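Seryl-tRNA synthetase, cytoplasmic (Candida albicans, PDB 3QO8) catalyses the ATP-dependent attachment of serine to tRNA(Ser), activating the amino acid as seryl-adenylate before transferring it to the acceptor end. Local coordinates at residues Met212-Val217 against Asp239-Ile244; Asn380-Cys385 against Lys395-Cys400. All coordinates share one frame; numbering follows the deposited sequence.

Contact 1 (Met212-Val217 against Asp239-Ile244); sequences MMNKEV and DEKYLI
Met213 and Tyr242 form an antiparallel hydrogen-bonded pair, with Met213 N to Tyr242 O at 2.9 Å and Tyr242 N to Met213 O at 3.0 Å. Met212 and Leu243 follow as a non-hydrogen-bonded pair. Their side chains lie alongside each other on one face, Met212 CG against Leu243 CD2 at 3.9 Å. Met213 CG meets Ile244 CG2, just past the strand, at 3.8 Å, the two chains crossing at about a right angle. Strand 239-243 is the middle of a three-stranded antiparallel sheet, between 212-214 and 233-236. The sheet sits at the homodimer interface: Met212 packs on Leu243 of the second subunit, and Leu243 on its Met212. Lys241 NZ reaches Asn214 OD1 at 3.0 Å, nearly in line with the amide C=O. The Lys241 chain is extended until its last torsion turns the ammonium aside (chi4 -61°). That ammonium also bonds to Val173 O of the second subunit. Lys215 CB lies in plane at the edge of the Tyr242 ring. The lysine ends in a salt bridge, Lys215 NZ to Glu240 OE1 at 3.1 Å, met from above the carboxylate plane.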
ATOM      1  N   MET A 212       0.894   1.722  -6.825  1.00 18.12           N
ATOM      2  CA  MET A 212       2.154   1.604  -7.554  1.00 18.41           C
ATOM      3  C   MET A 212       2.011   2.240  -8.928  1.00 20.86           C
ATOM      4  O   MET A 212       0.948   2.165  -9.548  1.00 22.05           O
ATOM      5  CB  MET A 212       2.535   0.138  -7.745  1.00 24.93           C
ATOM      6  CG  MET A 212       2.909  -0.562  -6.467  1.00 24.83           C
ATOM      7  SD  MET A 212       3.527  -2.211  -6.797  1.00 29.63           S
ATOM      8  CE  MET A 212       3.635  -2.847  -5.122  1.00 27.15           C
ATOM      9  N   MET A 213       3.082   2.862  -9.404  1.00 17.95           N
ATOM     10  CA  MET A 213       3.092   3.474 -10.732  1.00 23.02           C
ATOM     11  C   MET A 213       4.376   3.140 -11.446  1.00 25.28           C
ATOM     12  O   MET A 213       5.430   3.048 -10.812  1.00 26.27           O
ATOM     13  CB  MET A 213       2.967   4.997 -10.648  1.00 19.00           C
ATOM     14  CG  MET A 213       1.556   5.503 -10.463  1.00 21.54           C
ATOM     15  SD  MET A 213       1.483   7.310 -10.516  1.00 23.19           S
ATOM     16  CE  MET A 213       1.728   7.724 -12.235  1.00 23.15           C
ATOM     17  N   ASN A 214       4.285   2.962 -12.763  1.00 20.32           N
ATOM     18  CA  ASN A 214       5.473   2.816 -13.589  1.00 21.37           C
ATOM     19  C   ASN A 214       6.300   4.087 -13.476  1.00 24.60           C
ATOM     20  O   ASN A 214       5.745   5.170 -13.326  1.00 21.21           O
ATOM     21  CB  ASN A 214       5.089   2.576 -15.050  1.00 23.47           C
ATOM     22  CG  ASN A 214       4.547   1.170 -15.289  1.00 39.69           C
ATOM     23  OD1 ASN A 214       5.003   0.204 -14.676  1.00 42.52           O
ATOM     24  ND2 ASN A 214       3.571   1.055 -16.180  1.00 38.95           N
ATOM     25  N   LYS A 215       7.620   3.956 -13.551  1.00 27.79           N
ATOM     26  CA  LYS A 215       8.512   5.100 -13.414  1.00 33.66           C
ATOM     27  C   LYS A 215       8.271   6.169 -14.480  1.00 31.18           C
ATOM     28  O   LYS A 215       8.201   7.357 -14.176  1.00 35.66           O
ATOM     29  CB  LYS A 215       9.973   4.643 -13.449  1.00 46.80           C
ATOM     30  CG  LYS A 215      10.343   3.686 -12.323  1.00 60.41           C
ATOM     31  CD  LYS A 215      11.854   3.539 -12.161  1.00 68.31           C
ATOM     32  CE  LYS A 215      12.480   2.757 -13.311  1.00 70.29           C
ATOM     33  NZ  LYS A 215      13.936   2.528 -13.080  1.00 69.76           N
ATOM     34  N   GLU A 216       8.141   5.743 -15.729  1.00 28.81           N
ATOM     35  CA  GLU A 216       7.976   6.684 -16.828  1.00 38.49           C
ATOM     36  C   GLU A 216       6.714   7.538 -16.674  1.00 30.90           C
ATOM     37  O   GLU A 216       6.711   8.714 -17.017  1.00 32.96           O
ATOM     38  CB  GLU A 216       7.965   5.955 -18.171  1.00 40.09           C
ATOM     39  CG  GLU A 216       9.079   4.922 -18.344  1.00 62.06           C
ATOM     40  CD  GLU A 216       8.692   3.530 -17.846  1.00 74.34           C
ATOM     41  OE1 GLU A 216       9.234   2.535 -18.380  1.00 79.40           O
ATOM     42  OE2 GLU A 216       7.853   3.426 -16.924  1.00 70.46           O
ATOM     43  N   VAL A 217       5.640   6.948 -16.164  1.00 28.91           N
ATOM     44  CA  VAL A 217       4.416   7.707 -15.936  1.00 25.49           C
ATOM     45  C   VAL A 217       4.563   8.638 -14.726  1.00 29.87           C
ATOM     46  O   VAL A 217       4.136   9.798 -14.761  1.00 27.52           O
ATOM     47  CB  VAL A 217       3.181   6.785 -15.742  1.00 33.19           C
ATOM     48  CG1 VAL A 217       1.901   7.593 -15.857  1.00 30.72           C
ATOM     49  CG2 VAL A 217       3.185   5.670 -16.765  1.00 41.46           C
ATOM     50  N   ASP A 239      12.422  -5.358 -12.501  1.00 38.12           N
ATOM     51  CA  ASP A 239      11.795  -4.066 -12.768  1.00 40.08           C
ATOM     52  C   ASP A 239      11.658  -3.239 -11.491  1.00 36.98           C
ATOM     53  O   ASP A 239      11.831  -3.744 -10.381  1.00 33.67           O
ATOM     54  CB  ASP A 239      10.415  -4.246 -13.415  1.00 49.16           C
ATOM     55  CG  ASP A 239      10.477  -4.999 -14.736  1.00 70.22           C
ATOM     56  OD1 ASP A 239      11.123  -4.496 -15.683  1.00 75.36           O
ATOM     57  OD2 ASP A 239       9.865  -6.087 -14.830  1.00 74.26           O
ATOM     58  N   GLU A 240      11.348  -1.961 -11.662  1.00 34.88           N
ATOM     59  CA  GLU A 240      11.121  -1.072 -10.534  1.00 37.74           C
ATOM     60  C   GLU A 240       9.853  -0.279 -10.783  1.00 36.30           C
ATOM     61  O   GLU A 240       9.532   0.046 -11.925  1.00 36.30           O
ATOM     62  CB  GLU A 240      12.299  -0.111 -10.362  1.00 39.82           C
ATOM     63  CG  GLU A 240      13.631  -0.797 -10.104  1.00 50.01           C
ATOM     64  CD  GLU A 240      14.800   0.176 -10.093  1.00 61.68           C
ATOM     65  OE1 GLU A 240      14.565   1.393 -10.257  1.00 63.74           O
ATOM     66  OE2 GLU A 240      15.955  -0.277  -9.927  1.00 65.26           O
ATOM     67  N   LYS A 241       9.132   0.014  -9.707  1.00 31.23           N
ATOM     68  CA  LYS A 241       7.991   0.907  -9.749  1.00 22.36           C
ATOM     69  C   LYS A 241       8.145   1.868  -8.566  1.00 25.27           C
ATOM     70  O   LYS A 241       9.043   1.714  -7.743  1.00 27.41           O
ATOM     71  CB  LYS A 241       6.669   0.119  -9.660  1.00 21.18           C
ATOM     72  CG  LYS A 241       6.521  -0.989 -10.737  1.00 21.37           C
ATOM     73  CD  LYS A 241       5.161  -1.667 -10.643  1.00 24.96           C
ATOM     74  CE  LYS A 241       5.044  -2.819 -11.655  1.00 37.50           C
ATOM     75  NZ  LYS A 241       5.168  -2.377 -13.078  1.00 32.24           N
ATOM     76  N   TYR A 242       7.280   2.860  -8.487  1.00 21.48           N
ATOM     77  CA  TYR A 242       7.234   3.719  -7.312  1.00 19.99           C
ATOM     78  C   TYR A 242       5.909   3.546  -6.582  1.00 21.52           C
ATOM     79  O   TYR A 242       4.876   3.331  -7.209  1.00 20.44           O
ATOM     80  CB  TYR A 242       7.409   5.178  -7.725  1.00 24.63           C
ATOM     81  CG  TYR A 242       8.815   5.496  -8.172  1.00 30.57           C
ATOM     82  CD1 TYR A 242       9.761   5.952  -7.268  1.00 33.22           C
ATOM     83  CD2 TYR A 242       9.204   5.311  -9.491  1.00 42.40           C
ATOM     84  CE1 TYR A 242      11.053   6.233  -7.667  1.00 39.12           C
ATOM     85  CE2 TYR A 242      10.495   5.587  -9.900  1.00 48.16           C
ATOM     86  CZ  TYR A 242      11.415   6.048  -8.986  1.00 51.50           C
ATOM     87  OH  TYR A 242      12.702   6.327  -9.393  1.00 57.12           O
ATOM     88  N   LEU A 243       5.943   3.643  -5.259  1.00 19.49           N
ATOM     89  CA  LEU A 243       4.724   3.827  -4.485  1.00 16.55           C
ATOM     90  C   LEU A 243       4.282   5.286  -4.575  1.00 15.48           C
ATOM     91  O   LEU A 243       5.119   6.198  -4.559  1.00 16.20           O
ATOM     92  CB  LEU A 243       4.964   3.441  -3.026  1.00 17.13           C
ATOM     93  CG  LEU A 243       5.087   1.930  -2.790  1.00 20.64           C
ATOM     94  CD1 LEU A 243       5.435   1.676  -1.327  1.00 20.91           C
ATOM     95  CD2 LEU A 243       3.782   1.236  -3.159  1.00 22.80           C
ATOM     96  N   ILE A 244       2.978   5.518  -4.667  1.00 15.57           N
ATOM     97  CA  ILE A 244       2.466   6.878  -4.813  1.00 16.77           C
ATOM     98  C   ILE A 244       2.472   7.633  -3.488  1.00 20.23           C
ATOM     99  O   ILE A 244       2.307   7.028  -2.434  1.00 13.12           O
ATOM    100  CB  ILE A 244       1.039   6.890  -5.419  1.00 11.12           C
ATOM    101  CG1 ILE A 244       0.007   6.325  -4.429  1.00 19.32           C
ATOM    102  CG2 ILE A 244       1.032   6.128  -6.785  1.00 11.63           C
ATOM    103  CD1 ILE A 244      -1.455   6.374  -4.930  1.00 16.26           C
TER
HETATM  104  O   HOH W   1       8.616   1.329 -13.765  1.00 41.33           O

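Contact 2 (Asn380-Cys385 against Lys395-Cys400); sequences NLEIRC and KKYVHC
Tyr397 and Glu382 meet through their polar ends. Glu382 has two conformers, so the geometry of its contacts, which is that of one of them, is provisional. In that conformer the phenol OH donates to Glu382 OE1 at 2.9 Å, on the syn side of the carboxylate and 32° out of its plane. Ring and carboxylate planes are 63° apart. Glu382 bends at chi2 (-72°), which folds the carboxylate back to the tyrosine. The same oxygen has a second, long ionic partner in Lys395 NZ at 4.0 Å. Lys395 runs extended and crosses Arg384 at about a right angle. Its CD lies over one face of the guanidinium, toward the rim, 3.8 Å above the plane. Thus the aliphatic part of the lysine does the touching, although the two positive ends are also near each other. Arg384 also makes a cation-pi contact with Trp259. At the guanidinium edge, a water accepts from NE and can donate to Lys396 O. Ile383 and Val398 meet through their branches, CG2 to CG2 at 3.5 Å, on the buried side next to Leu306 and Phe260. Cys385 turns its CB onto Val398 CG1 at 3.6 Å. Between these side chains the backbones are joined by two bonds, Val398 N to Ile383 O at 3.1 Å and Cys385 N to Lys396 O at 2.8 Å. Arg384 and Tyr397 thereby form a single backbone bridge. Glu382, with positive phi, closes helix 376-381 in a Schellman motif. The chain then enters short strand 384-385, which pairs in parallel with 259-260 beside the large mixed sheet of the class II synthetase core.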
ATOM      1  N   ASN A 380       2.153  17.877 -20.147  1.00 25.86           N
ATOM      2  CA  ASN A 380       3.091  16.760 -20.091  1.00 27.24           C
ATOM      3  C   ASN A 380       2.405  15.418 -20.372  1.00 27.02           C
ATOM      4  O   ASN A 380       2.967  14.545 -21.032  1.00 25.68           O
ATOM      5  CB  ASN A 380       3.812  16.736 -18.742  1.00 41.86           C
ATOM      6  CG  ASN A 380       5.154  16.045 -18.813  1.00 59.38           C
ATOM      7  OD1 ASN A 380       5.712  15.858 -19.893  1.00 72.52           O
ATOM      8  ND2 ASN A 380       5.687  15.666 -17.660  1.00 61.66           N
ATOM      9  N   LEU A 381       1.174  15.282 -19.895  1.00 19.32           N
ATOM     10  CA  LEU A 381       0.407  14.042 -20.040  1.00 21.26           C
ATOM     11  C   LEU A 381      -0.433  14.024 -21.320  1.00 20.58           C
ATOM     12  O   LEU A 381      -1.116  13.037 -21.611  1.00 21.42           O
ATOM     13  CB  LEU A 381      -0.481  13.866 -18.810  1.00 17.33           C
ATOM     14  CG  LEU A 381       0.307  13.587 -17.525  1.00 20.48           C
ATOM     15  CD1 LEU A 381      -0.509  13.954 -16.277  1.00 18.80           C
ATOM     16  CD2 LEU A 381       0.751  12.121 -17.485  1.00 22.13           C
ATOM     17  N   GLU A 382      -0.372  15.119 -22.072  1.00 23.35           N
ATOM     18  CA  GLU A 382      -1.128  15.268 -23.317  0.52 27.47           C
ATOM     19  C   GLU A 382      -2.620  15.030 -23.120  1.00 28.04           C
ATOM     20  O   GLU A 382      -3.208  14.129 -23.731  1.00 28.58           O
ATOM     21  CB  GLU A 382      -0.575  14.345 -24.411  0.52 27.52           C
ATOM     22  CG  GLU A 382       0.882  14.608 -24.768  0.52 32.35           C
ATOM     23  CD  GLU A 382       1.088  15.900 -25.542  0.52 37.88           C
ATOM     24  OE1 GLU A 382       0.087  16.515 -25.967  0.52 43.23           O
ATOM     25  OE2 GLU A 382       2.256  16.299 -25.734  0.52 42.43           O
ATOM     26  N   ILE A 383      -3.230  15.840 -22.261  1.00 24.61           N
ATOM     27  CA  ILE A 383      -4.668  15.773 -22.045  1.00 23.60           C
ATOM     28  C   ILE A 383      -5.313  16.990 -22.694  1.00 22.17           C
ATOM     29  O   ILE A 383      -5.372  18.072 -22.109  1.00 24.46           O
ATOM     30  CB  ILE A 383      -5.024  15.698 -20.553  1.00 19.52           C
ATOM     31  CG1 ILE A 383      -4.224  14.583 -19.879  1.00 19.01           C
ATOM     32  CG2 ILE A 383      -6.536  15.489 -20.376  1.00 17.65           C
ATOM     33  CD1 ILE A 383      -4.440  14.503 -18.352  1.00 21.15           C
ATOM     34  N   ARG A 384      -5.782  16.812 -23.925  1.00 27.30           N
ATOM     35  CA  ARG A 384      -6.213  17.939 -24.738  1.00 28.27           C
ATOM     36  C   ARG A 384      -7.641  18.385 -24.451  1.00 26.99           C
ATOM     37  O   ARG A 384      -8.490  17.596 -24.032  1.00 22.40           O
ATOM     38  CB  ARG A 384      -6.034  17.642 -26.236  1.00 24.95           C
ATOM     39  CG  ARG A 384      -4.596  17.360 -26.618  1.00 26.90           C
ATOM     40  CD  ARG A 384      -4.424  17.170 -28.121  1.00 34.71           C
ATOM     41  NE  ARG A 384      -4.781  18.375 -28.864  1.00 39.96           N
ATOM     42  CZ  ARG A 384      -4.488  18.573 -30.146  1.00 36.85           C
ATOM     43  NH1 ARG A 384      -3.820  17.644 -30.828  1.00 38.12           N
ATOM     44  NH2 ARG A 384      -4.861  19.696 -30.746  1.00 34.94           N
ATOM     45  N   CYS A 385      -7.884  19.664 -24.696  1.00 26.21           N
ATOM     46  CA  CYS A 385      -9.182  20.268 -24.479  1.00 31.72           C
ATOM     47  C   CYS A 385      -9.636  21.033 -25.720  1.00 32.82           C
ATOM     48  O   CYS A 385      -8.964  21.962 -26.166  1.00 33.70           O
ATOM     49  CB  CYS A 385      -9.113  21.228 -23.294  1.00 27.85           C
ATOM     50  SG  CYS A 385     -10.701  21.939 -22.848  1.00 32.08           S
ATOM     51  N   LYS A 395      -1.337  23.599 -29.135  1.00 59.68           N
ATOM     52  CA  LYS A 395      -2.316  22.668 -28.586  1.00 45.98           C
ATOM     53  C   LYS A 395      -2.940  23.257 -27.330  1.00 42.73           C
ATOM     54  O   LYS A 395      -2.259  23.895 -26.529  1.00 44.35           O
ATOM     55  CB  LYS A 395      -1.664  21.322 -28.258  1.00 48.23           C
ATOM     56  CG  LYS A 395      -1.044  20.588 -29.445  1.00 45.80           C
ATOM     57  CD  LYS A 395      -0.729  19.144 -29.067  1.00 48.70           C
ATOM     58  CE  LYS A 395      -0.127  18.358 -30.225  1.00 58.47           C
ATOM     59  NZ  LYS A 395      -0.056  16.888 -29.939  1.00 59.76           N
ATOM     60  N   LYS A 396      -4.242  23.065 -27.164  1.00 37.71           N
ATOM     61  CA  LYS A 396      -4.908  23.513 -25.948  1.00 35.72           C
ATOM     62  C   LYS A 396      -5.181  22.315 -25.036  1.00 31.97           C
ATOM     63  O   LYS A 396      -5.722  21.294 -25.471  1.00 30.48           O
ATOM     64  CB  LYS A 396      -6.205  24.256 -26.265  1.00 38.55           C
ATOM     65  CG  LYS A 396      -6.925  24.769 -25.027  1.00 43.99           C
ATOM     66  CD  LYS A 396      -8.117  25.656 -25.375  1.00 56.36           C
ATOM     67  CE  LYS A 396      -9.357  24.832 -25.671  1.00 63.69           C
ATOM     68  NZ  LYS A 396     -10.564  25.680 -25.863  1.00 69.82           N
ATOM     69  N   TYR A 397      -4.785  22.446 -23.773  1.00 25.74           N
ATOM     70  CA  TYR A 397      -4.934  21.373 -22.800  1.00 26.36           C
ATOM     71  C   TYR A 397      -5.951  21.747 -21.723  1.00 29.56           C
ATOM     72  O   TYR A 397      -6.243  22.934 -21.507  1.00 27.40           O
ATOM     73  CB  TYR A 397      -3.580  21.070 -22.153  1.00 26.27           C
ATOM     74  CG  TYR A 397      -2.528  20.651 -23.147  1.00 24.71           C
ATOM     75  CD1 TYR A 397      -2.531  19.365 -23.676  1.00 26.46           C
ATOM     76  CD2 TYR A 397      -1.540  21.538 -23.576  1.00 26.03           C
ATOM     77  CE1 TYR A 397      -1.581  18.966 -24.588  1.00 34.06           C
ATOM     78  CE2 TYR A 397      -0.577  21.141 -24.508  1.00 25.30           C
ATOM     79  CZ  TYR A 397      -0.610  19.851 -25.004  1.00 28.90           C
ATOM     80  OH  TYR A 397       0.321  19.407 -25.914  1.00 37.67           O
ATOM     81  N   VAL A 398      -6.502  20.733 -21.059  1.00 25.16           N
ATOM     82  CA  VAL A 398      -7.381  20.960 -19.920  1.00 25.28           C
ATOM     83  C   VAL A 398      -6.565  21.574 -18.793  1.00 21.55           C
ATOM     84  O   VAL A 398      -5.334  21.550 -18.811  1.00 24.65           O
ATOM     85  CB  VAL A 398      -7.977  19.633 -19.393  1.00 24.77           C
ATOM     86  CG1 VAL A 398      -8.850  18.972 -20.450  1.00 20.96           C
ATOM     87  CG2 VAL A 398      -6.861  18.691 -18.961  1.00 22.67           C
ATOM     88  N   HIS A 399      -7.243  22.124 -17.799  1.00 22.33           N
ATOM     89  CA  HIS A 399      -6.551  22.485 -16.576  1.00 22.07           C
ATOM     90  C   HIS A 399      -6.820  21.396 -15.557  1.00 21.17           C
ATOM     91  O   HIS A 399      -7.914  20.829 -15.539  1.00 20.23           O
ATOM     92  CB  HIS A 399      -7.036  23.837 -16.045  1.00 25.27           C
ATOM     93  CG  HIS A 399      -6.446  25.010 -16.762  1.00 30.10           C
ATOM     94  ND1 HIS A 399      -6.611  26.306 -16.328  1.00 26.84           N
ATOM     95  CD2 HIS A 399      -5.686  25.082 -17.882  1.00 31.03           C
ATOM     96  CE1 HIS A 399      -5.982  27.128 -17.148  1.00 30.32           C
ATOM     97  NE2 HIS A 399      -5.412  26.412 -18.099  1.00 27.16           N
ATOM     98  N   CYS A 400      -5.811  21.098 -14.741  1.00 21.17           N
ATOM     99  CA  CYS A 400      -5.938  20.152 -13.639  1.00 19.69           C
ATOM    100  C   CYS A 400      -5.828  20.865 -12.305  1.00 22.48           C
ATOM    101  O   CYS A 400      -4.967  21.720 -12.106  1.00 22.09           O
ATOM    102  CB  CYS A 400      -4.866  19.072 -13.713  1.00 16.96           C
ATOM    103  SG  CYS A 400      -4.871  18.256 -15.342  1.00 32.16           S
TER
HETATM  104  O   HOH W   2      -6.697  20.681 -28.097  1.00 31.45           O

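How the contacts relate
Contact 1 closes before contact 2 opens along the chain. Their centres are 22 Å apart, and their nearest atoms come within about 5 Å without touching. Only contact 1 meets the second subunit; no other chain of the assembly touches the segments of contact 2. Contact 1 borders the serine site; contact 2 is farther off. In contact 1 the Ile244 side chain is about 5 Å from that of Ser247, a probable serine-binding residue, and about 10 Å from the bound seryl-sulfamoyl adenosine. In contact 2 the Ile383 side chain is about 11 Å from that of Glu248, another probable serine ligand. Segment 395-400 leads into strand 399-404, which ends at Thr404, also a probable serine-binding residue.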